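Local coordinates for protein similar to yteR (Bacilus subtilis) (Clostridium acetobutylicum, PDB 4WU0) that probably hydrolyses unsaturated rhamnogalacturonan fragments of pectin, as a glycoside hydrolase of family GH105, at residues 262-267 and 314-319; 24-29 and 344-349; 228-233 and 281-286. All coordinates share one frame; numbering follows the deposited sequence.

Interaction 1: residues 262-267 and 314-319; sequences LEASGS and NKICYV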
loop_
_atom_site.group_PDB
_atom_site.type_symbol
_atom_site.label_atom_id
_atom_site.label_comp_id
_atom_site.label_asym_id
_atom_site.label_seq_id
_atom_site.Cartn_x
_atom_site.Cartn_y
_atom_site.Cartn_z
ATOM N N LEU A 262 -7.516 11.136 13.227
ATOM C CA LEU A 262 -7.685 10.982 11.792
ATOM C C LEU A 262 -6.308 10.883 11.173
ATOM O O LEU A 262 -5.458 11.748 11.399
ATOM C CB LEU A 262 -8.469 12.189 11.232
ATOM C CG LEU A 262 -9.841 12.424 11.853
ATOM C CD1 LEU A 262 -10.450 13.715 11.338
ATOM C CD2 LEU A 262 -10.772 11.258 11.560
ATOM N N GLU A 263 -6.080 9.824 10.396
ATOM C CA GLU A 263 -4.733 9.495 9.935
ATOM C C GLU A 263 -4.662 9.521 8.409
ATOM O O GLU A 263 -5.522 8.973 7.706
ATOM C CB GLU A 263 -4.294 8.150 10.534
ATOM C CG GLU A 263 -2.812 7.841 10.387
ATOM C CD GLU A 263 -2.420 7.329 9.011
ATOM O OE1 GLU A 263 -3.220 6.589 8.420
ATOM O OE2 GLU A 263 -1.288 7.638 8.520
ATOM N N ALA A 264 -3.622 10.171 7.900
ATOM C CA ALA A 264 -3.584 10.573 6.494
ATOM C C ALA A 264 -3.238 9.464 5.521
ATOM O O ALA A 264 -3.751 9.444 4.388
ATOM C CB ALA A 264 -2.599 11.727 6.311
ATOM N N SER A 265 -2.319 8.576 5.894
ATOM C CA SER A 265 -1.886 7.579 4.935
ATOM C C SER A 265 -2.986 6.549 4.669
ATOM O O SER A 265 -3.312 6.287 3.516
ATOM C CB SER A 265 -0.556 6.934 5.340
ATOM O OG SER A 265 -0.694 6.073 6.452
ATOM N N GLY A 266 -3.575 5.992 5.717
ATOM C CA GLY A 266 -4.690 5.077 5.537
ATOM C C GLY A 266 -5.861 5.744 4.816
ATOM O O GLY A 266 -6.428 5.162 3.890
ATOM N N SER A 267 -6.209 6.972 5.194
ATOM C CA SER A 267 -7.308 7.679 4.547
ATOM C C SER A 267 -7.043 7.873 3.063
ATOM O O SER A 267 -7.936 7.686 2.248
ATOM C CB SER A 267 -7.541 9.042 5.221
ATOM O OG SER A 267 -8.033 8.874 6.541
ATOM N N ASN A 314 0.193 16.334 6.409
ATOM C CA ASN A 314 0.326 16.122 7.841
ATOM C C ASN A 314 -0.432 14.889 8.326
ATOM O O ASN A 314 -1.276 14.359 7.616
ATOM C CB ASN A 314 -0.262 17.348 8.552
ATOM C CG ASN A 314 0.442 18.655 8.188
ATOM O OD1 ASN A 314 -0.146 19.572 7.592
ATOM N ND2 ASN A 314 1.662 18.776 8.614
ATOM N N LYS A 315 -0.149 14.498 9.566
ATOM C CA LYS A 315 -0.900 13.498 10.327
ATOM C C LYS A 315 -0.736 12.089 9.793
ATOM O O LYS A 315 -1.703 11.311 9.716
ATOM C CB LYS A 315 -2.381 13.862 10.428
ATOM C CG LYS A 315 -2.672 15.335 10.760
ATOM C CD LYS A 315 -2.014 15.780 12.073
ATOM C CE LYS A 315 -2.367 17.235 12.364
ATOM N NZ LYS A 315 -1.792 17.711 13.652
ATOM N N ILE A 316 0.511 11.738 9.514
ATOM C CA ILE A 316 0.824 10.416 8.987
ATOM C C ILE A 316 1.449 9.557 10.085
ATOM O O ILE A 316 2.399 9.953 10.727
ATOM C CB ILE A 316 1.805 10.523 7.813
ATOM C CG1 ILE A 316 1.262 11.449 6.714
ATOM C CG2 ILE A 316 2.147 9.149 7.294
ATOM C CD1 ILE A 316 2.352 11.983 5.831
ATOM N N CYS A 317 0.912 8.364 10.290
ATOM C CA CYS A 317 1.532 7.450 11.252
ATOM C C CYS A 317 2.875 7.014 10.681
ATOM O O CYS A 317 2.915 6.420 9.617
ATOM C CB CYS A 317 0.644 6.227 11.472
ATOM S SG CYS A 317 1.474 5.001 12.542
ATOM N N TYR A 318 3.972 7.278 11.371
ATOM C CA TYR A 318 5.281 7.018 10.785
ATOM C C TYR A 318 5.526 5.514 10.516
ATOM O O TYR A 318 6.085 5.137 9.475
ATOM C CB TYR A 318 6.394 7.603 11.655
ATOM C CG TYR A 318 7.787 7.266 11.174
ATOM C CD1 TYR A 318 8.230 7.652 9.908
ATOM C CD2 TYR A 318 8.652 6.536 11.971
ATOM C CE1 TYR A 318 9.497 7.322 9.472
ATOM C CE2 TYR A 318 9.918 6.214 11.544
ATOM C CZ TYR A 318 10.334 6.607 10.295
ATOM O OH TYR A 318 11.606 6.274 9.869
ATOM N N VAL A 319 5.151 4.688 11.484
ATOM C CA VAL A 319 5.434 3.256 11.457
ATOM C C VAL A 319 4.524 2.564 12.461
ATOM O O VAL A 319 4.204 3.110 13.508
ATOM C CB VAL A 319 6.923 2.955 11.795
ATOM C CG1 VAL A 319 7.267 3.390 13.225
ATOM C CG2 VAL A 319 7.251 1.473 11.590
#
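The N-cap of helix 264-279 forms the centre of this contact: Glu263, the residue just before the helix, caps its first turn and also takes hold of the backbone of strand 311-317. The two segments run almost at right angles, 82° apart, and their CA atoms come nearest at Ala264 and Ile316. Glu263 extends its chain with CG anti to the backbone N (chi1 -167°) and then bends at chi2, which brings the carboxylate back over the start of its own helix. Glu263 OE1 accepts from Gly266 N on the syn side at 2.8 Å. Glu263 OE2 takes three donors: Ser265 N from above the carboxylate plane, Ser265 OG on the syn lone pair at 2.7 Å, and, from across the contact, Cys317 N at 2.9 Å. The last bond is nearly straight, 169° at the hydrogen, and arrives on the anti side, somewhat out of plane. The carboxylate is thus buried yet held by four bonds, which fix its rotation, and the helix N-terminus would probably stabilise its negative charge. One residue further along, Ala264 N donates to Lys315 O at 2.9 Å, meeting the carbonyl from above its plane. The same oxygen receives a CA-H...O contact from Glu263 CA. Beside these polar links, Ala264 CB lies 3.9 Å from Ile316 CG1 and 3.2 Å from Asn314 O, while CG2 of that isoleucine lies against Ser265 CB. Arg200, from helix 199-215, donates to both Ser265 OG and Cys317 O, joining the two segments a second time. Within the sheet, Ile316 pairs with Val341 of strand 340-341, and Phe302 at the end of helix 288-302 packs on Ala264 and Lys315, so the contact sits where the small antiparallel sheet meets the helical body.

Interaction 2: residues 24-29 and 344-349; sequences GYEYGL and EPKGLG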
loop_
_atom_site.group_PDB
_atom_site.type_symbol
_atom_site.label_atom_id
_atom_site.label_comp_id
_atom_site.label_asym_id
_atom_site.label_seq_id
_atom_site.Cartn_x
_atom_site.Cartn_y
_atom_site.Cartn_z
ATOM N N GLY A 24 13.505 1.069 0.957
ATOM C CA GLY A 24 12.225 1.191 1.610
ATOM C C GLY A 24 11.051 1.145 0.659
ATOM O O GLY A 24 11.028 1.875 -0.313
ATOM N N TYR A 25 10.090 0.276 0.955
ATOM C CA TYR A 25 8.891 0.125 0.124
ATOM C C TYR A 25 8.167 1.433 -0.108
ATOM O O TYR A 25 7.566 1.624 -1.170
ATOM C CB TYR A 25 7.905 -0.867 0.775
ATOM C CG TYR A 25 7.328 -0.421 2.112
ATOM C CD1 TYR A 25 7.895 -0.834 3.303
ATOM C CD2 TYR A 25 6.214 0.394 2.175
ATOM C CE1 TYR A 25 7.365 -0.447 4.529
ATOM C CE2 TYR A 25 5.691 0.816 3.405
ATOM C CZ TYR A 25 6.264 0.379 4.573
ATOM O OH TYR A 25 5.731 0.771 5.793
ATOM N N GLU A 26 8.222 2.343 0.861
ATOM C CA GLU A 26 7.461 3.578 0.755
ATOM C C GLU A 26 8.085 4.530 -0.252
ATOM O O GLU A 26 7.440 5.463 -0.717
ATOM C CB GLU A 26 7.285 4.243 2.140
ATOM C CG GLU A 26 8.535 4.787 2.800
ATOM C CD GLU A 26 9.285 3.780 3.659
ATOM O OE1 GLU A 26 9.286 2.573 3.342
ATOM O OE2 GLU A 26 9.890 4.210 4.676
ATOM N N TYR A 27 9.350 4.305 -0.594
ATOM C CA TYR A 27 10.026 5.147 -1.563
ATOM C C TYR A 27 9.572 4.799 -2.985
ATOM O O TYR A 27 9.234 5.686 -3.766
ATOM C CB TYR A 27 11.547 5.020 -1.388
ATOM C CG TYR A 27 12.045 5.423 -0.015
ATOM C CD1 TYR A 27 11.308 6.268 0.798
ATOM C CD2 TYR A 27 13.270 4.969 0.459
ATOM C CE1 TYR A 27 11.787 6.656 2.058
ATOM C CE2 TYR A 27 13.745 5.322 1.709
ATOM C CZ TYR A 27 12.998 6.193 2.492
ATOM O OH TYR A 27 13.458 6.565 3.731
ATOM N N GLY A 28 9.499 3.511 -3.314
ATOM C CA GLY A 28 8.912 3.106 -4.584
ATOM C C GLY A 28 7.461 3.552 -4.701
ATOM O O GLY A 28 6.999 3.946 -5.774
ATOM N N LEU A 29 6.731 3.462 -3.598
ATOM C CA LEU A 29 5.335 3.900 -3.561
ATOM C C LEU A 29 5.195 5.392 -3.943
ATOM O O LEU A 29 4.320 5.775 -4.725
ATOM C CB LEU A 29 4.771 3.663 -2.168
ATOM C CG LEU A 29 3.411 4.228 -1.793
ATOM C CD1 LEU A 29 2.283 3.714 -2.670
ATOM C CD2 LEU A 29 3.135 3.891 -0.335
ATOM N N GLU A 344 5.889 12.282 5.088
ATOM C CA GLU A 344 6.387 10.921 5.132
ATOM C C GLU A 344 5.888 10.166 3.903
ATOM O O GLU A 344 4.695 10.139 3.631
ATOM C CB GLU A 344 5.908 10.263 6.432
ATOM C CG GLU A 344 5.839 8.750 6.453
ATOM C CD GLU A 344 7.146 8.100 6.128
ATOM O OE1 GLU A 344 8.204 8.636 6.533
ATOM O OE2 GLU A 344 7.108 7.043 5.459
ATOM N N PRO A 345 6.807 9.528 3.169
ATOM C CA PRO A 345 6.438 8.792 1.963
ATOM C C PRO A 345 5.296 7.777 2.073
ATOM O O PRO A 345 4.577 7.587 1.087
ATOM C CB PRO A 345 7.760 8.142 1.559
ATOM C CG PRO A 345 8.773 9.149 1.966
ATOM C CD PRO A 345 8.276 9.641 3.290
ATOM N N LYS A 346 5.107 7.145 3.227
ATOM C CA LYS A 346 3.994 6.217 3.385
ATOM C C LYS A 346 2.639 6.924 3.212
ATOM O O LYS A 346 1.660 6.295 2.817
ATOM C CB LYS A 346 4.056 5.525 4.737
ATOM C CG LYS A 346 5.235 4.583 4.911
ATOM C CD LYS A 346 5.325 4.078 6.342
ATOM C CE LYS A 346 6.736 3.666 6.726
ATOM N NZ LYS A 346 7.528 4.823 7.146
ATOM N N GLY A 347 2.601 8.231 3.466
ATOM C CA GLY A 347 1.419 9.041 3.182
ATOM C C GLY A 347 1.473 9.770 1.843
ATOM O O GLY A 347 0.462 9.896 1.156
ATOM N N LEU A 348 2.659 10.262 1.477
ATOM C CA LEU A 348 2.797 11.054 0.257
ATOM C C LEU A 348 2.410 10.267 -0.982
ATOM O O LEU A 348 1.736 10.772 -1.867
ATOM C CB LEU A 348 4.233 11.572 0.095
ATOM C CG LEU A 348 4.708 12.578 1.130
ATOM C CD1 LEU A 348 6.222 12.736 1.097
ATOM C CD2 LEU A 348 4.066 13.914 0.916
ATOM N N GLY A 349 2.888 9.045 -1.086
ATOM C CA GLY A 349 2.579 8.233 -2.253
ATOM C C GLY A 349 1.093 8.033 -2.460
ATOM O O GLY A 349 0.569 8.298 -3.538
HETATM O O HOH W 1 10.282 6.925 5.372
HETATM O O HOH W 2 10.328 3.983 7.330
#
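Glu26 and Lys346 pass obliquely, CB of the glutamate 3.5 Å from CG of the lysine, and their charged ends meet in a weak salt bridge, OE2 to NZ at 3.5 Å. Glu26 is turned this way by a chi1 of 67°, with CG between the backbone N and the carbonyl carbon. The same carboxylate lays OE1 over the centre of the Tyr25 ring, 3.6 Å above its plane. Lys346 crosses Tyr25 at about a right angle, CE lying 3.2 Å from OH. Its chain then bends at chi4, carrying Lys346 NZ to Glu344 OE2 at 2.8 Å; NZ also bonds Tyr318 O. Glu344 OE2 also caps the helix by accepting from Lys346 N, the two donors approaching from opposite faces. The helices so joined, 25-41 near the chain start and the last, 345-360, run nearly parallel, 22° apart and 8.1 Å between the short axes, probably closing the family's (alpha/alpha)6 barrel. Water 2 links Glu26 OE2 to NZ, and water 1 lies between Glu26 OE2 and Glu344 OE1. Pro345 sets CG at the in-plane edge of the Tyr27 ring, whose hydroxyl bonds Asp21. One turn along, Leu29 CG lies 4.1 Å from Gly349 CA.

Interaction 3: residues 228-233 and 281-286; sequences KILNNC and GYLPES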
loop_
_atom_site.group_PDB
_atom_site.type_symbol
_atom_site.label_atom_id
_atom_site.label_comp_id
_atom_site.label_asym_id
_atom_site.label_seq_id
_atom_site.Cartn_x
_atom_site.Cartn_y
_atom_site.Cartn_z
ATOM N N LYS A 228 -15.556 -8.944 -5.219
ATOM C CA LYS A 228 -16.484 -9.035 -4.101
ATOM C C LYS A 228 -15.806 -8.652 -2.782
ATOM O O LYS A 228 -16.376 -7.911 -1.977
ATOM C CB LYS A 228 -17.092 -10.445 -4.015
ATOM C CG LYS A 228 -18.022 -10.625 -2.842
ATOM C CD LYS A 228 -18.527 -12.063 -2.788
ATOM C CE LYS A 228 -19.708 -12.224 -1.859
ATOM N NZ LYS A 228 -20.153 -13.659 -1.828
ATOM N N ILE A 229 -14.601 -9.166 -2.549
ATOM C CA ILE A 229 -13.858 -8.823 -1.347
ATOM C C ILE A 229 -13.639 -7.316 -1.280
ATOM O O ILE A 229 -13.804 -6.703 -0.235
ATOM C CB ILE A 229 -12.479 -9.556 -1.317
ATOM C CG1 ILE A 229 -12.696 -11.058 -1.140
ATOM C CG2 ILE A 229 -11.561 -9.003 -0.214
ATOM C CD1 ILE A 229 -11.437 -11.887 -1.324
ATOM N N LEU A 230 -13.270 -6.703 -2.403
ATOM C CA LEU A 230 -13.083 -5.256 -2.413
ATOM C C LEU A 230 -14.378 -4.509 -2.057
ATOM O O LEU A 230 -14.374 -3.557 -1.252
ATOM C CB LEU A 230 -12.543 -4.791 -3.767
ATOM C CG LEU A 230 -12.366 -3.275 -3.921
ATOM C CD1 LEU A 230 -11.405 -2.694 -2.910
ATOM C CD2 LEU A 230 -11.870 -2.941 -5.324
ATOM N N ASN A 231 -15.491 -4.929 -2.650
ATOM C CA ASN A 231 -16.766 -4.313 -2.316
ATOM C C ASN A 231 -17.066 -4.462 -0.839
ATOM O O ASN A 231 -17.537 -3.516 -0.206
ATOM C CB ASN A 231 -17.900 -4.897 -3.144
ATOM C CG ASN A 231 -18.022 -4.235 -4.483
ATOM O OD1 ASN A 231 -18.750 -3.265 -4.644
ATOM N ND2 ASN A 231 -17.295 -4.745 -5.454
ATOM N N ASN A 232 -16.850 -5.653 -0.305
ATOM C CA ASN A 232 -17.113 -5.887 1.115
ATOM C C ASN A 232 -16.244 -5.018 2.017
ATOM O O ASN A 232 -16.714 -4.530 3.059
ATOM C CB ASN A 232 -16.918 -7.372 1.459
ATOM C CG ASN A 232 -17.973 -8.257 0.851
ATOM O OD1 ASN A 232 -19.043 -7.799 0.460
ATOM N ND2 ASN A 232 -17.679 -9.540 0.778
ATOM N N CYS A 233 -14.986 -4.832 1.627
ATOM C CA CYS A 233 -14.076 -3.994 2.401
ATOM C C CYS A 233 -14.545 -2.544 2.370
ATOM O O CYS A 233 -14.483 -1.851 3.377
ATOM C CB CYS A 233 -12.647 -4.074 1.855
ATOM S SG CYS A 233 -11.779 -5.639 2.251
ATOM N N GLY A 281 -14.927 0.064 -12.619
ATOM C CA GLY A 281 -16.203 -0.633 -12.547
ATOM C C GLY A 281 -16.318 -1.679 -11.446
ATOM O O GLY A 281 -17.331 -2.401 -11.394
ATOM N N TYR A 282 -15.310 -1.765 -10.570
ATOM C CA TYR A 282 -15.349 -2.736 -9.490
ATOM C C TYR A 282 -16.359 -2.324 -8.439
ATOM O O TYR A 282 -16.980 -3.180 -7.801
ATOM C CB TYR A 282 -13.983 -2.922 -8.823
ATOM C CG TYR A 282 -12.837 -3.170 -9.758
ATOM C CD1 TYR A 282 -13.033 -3.729 -11.001
ATOM C CD2 TYR A 282 -11.541 -2.843 -9.386
ATOM C CE1 TYR A 282 -11.971 -3.946 -11.853
ATOM C CE2 TYR A 282 -10.488 -3.054 -10.222
ATOM C CZ TYR A 282 -10.700 -3.607 -11.459
ATOM O OH TYR A 282 -9.649 -3.835 -12.335
ATOM N N LEU A 283 -16.522 -1.013 -8.278
ATOM C CA LEU A 283 -17.431 -0.443 -7.298
ATOM C C LEU A 283 -18.494 0.340 -8.069
ATOM O O LEU A 283 -18.218 0.850 -9.169
ATOM C CB LEU A 283 -16.675 0.498 -6.362
ATOM C CG LEU A 283 -15.483 -0.083 -5.600
ATOM C CD1 LEU A 283 -14.715 1.009 -4.859
ATOM C CD2 LEU A 283 -15.949 -1.153 -4.612
ATOM N N PRO A 284 -19.697 0.428 -7.513
ATOM C CA PRO A 284 -20.776 1.084 -8.260
ATOM C C PRO A 284 -20.579 2.592 -8.452
ATOM O O PRO A 284 -20.000 3.264 -7.585
ATOM C CB PRO A 284 -22.014 0.818 -7.392
ATOM C CG PRO A 284 -21.497 0.588 -6.030
ATOM C CD PRO A 284 -20.154 -0.064 -6.197
ATOM N N GLU A 285 -21.109 3.123 -9.552
ATOM C CA GLU A 285 -20.935 4.533 -9.875
ATOM C C GLU A 285 -21.636 5.430 -8.864
ATOM O O GLU A 285 -21.336 6.625 -8.758
ATOM C CB GLU A 285 -21.435 4.827 -11.294
ATOM C CG GLU A 285 -20.591 4.144 -12.363
ATOM C CD GLU A 285 -21.028 4.462 -13.776
ATOM O OE1 GLU A 285 -21.737 5.472 -13.975
ATOM O OE2 GLU A 285 -20.661 3.686 -14.689
ATOM N N SER A 286 -22.578 4.856 -8.124
ATOM C CA SER A 286 -23.277 5.625 -7.091
ATOM C C SER A 286 -22.317 6.117 -5.995
ATOM O O SER A 286 -22.670 7.022 -5.231
ATOM C CB SER A 286 -24.389 4.781 -6.478
ATOM O OG SER A 286 -23.829 3.664 -5.809
#
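Tyr282, in the loop after helix 264-279, meets helix 223-240 through its backbone oxygen and through CB and CD2 of its side chain. The loop starts at Gly281, where a positive phi and two bonds back into the last helical turn make a Schellman motif. The chain then passes alongside segment 228-233. Tyr282 O accepts from Asn231 ND2 at 2.8 Å, with an angle of 161° at the hydrogen. The oxygen lies close to the amide plane of the asparagine, whereas the donor is tilted 30° from the carbonyl plane of the tyrosine. Asn231 places this group with CG anti to its own carbonyl carbon (chi1 -84°), leaning toward the loop, and its ND2 also donates to Ile227 O within the helix. The amide nitrogen therefore serves two backbone oxygens, one on each side of the contact, which should limit rotation of the group. Tyr282 CB and CD2 both lie 4.1 Å from Leu230 CD2, the leucine crossing the tyrosine obliquely, and the tyrosine side chain also touches Ile213 of helix 199-215. Leu283 follows with its side chain sliding past that of Asn231 in the opposite direction. Leu283 CD2 comes 3.5 Å from Asn231 OD1 and 4.2 Å from Leu230 CG, so one methyl touches both the polar and the apolar neighbour on the helix; Val234, a turn onward, also meets this leucine. Pro284 completes the contact at its exposed margin, CD lying 3.8 Å from Asn231 OD1. Beyond it the chain heads for helix 288-302. The loop thus links helices 264-279 and 288-302 while lying on the flank of helix 223-240, an arrangement consistent with the (alpha/alpha)6 barrel of the six-hairpin clan, to which glycosyl hydrolase family 88 belongs.

Interactions 1 and 2 are neighbours in the buried interior, with centres about 12 Å apart, and they touch directly: Tyr318 O lies 2.8 Å from Lys346 NZ, a probable hydrogen bond, and Ser265 packs on Lys346 and Gly347. Both use a glutamate that caps a helix, but interaction 1 couples it to strand backbone, whereas interaction 2 draws it into a hydrated salt-bridge network between two helices. Interaction 3 lies farther out, its centre about 18 Å from the chain centre; Leu230, Tyr282 and Leu283 are still buried, Pro284 exposed. It relies on one hydrogen bond from an asparagine amide and leucine packing. Helix 264-279 connects 1 and 3, through its start and its following loop.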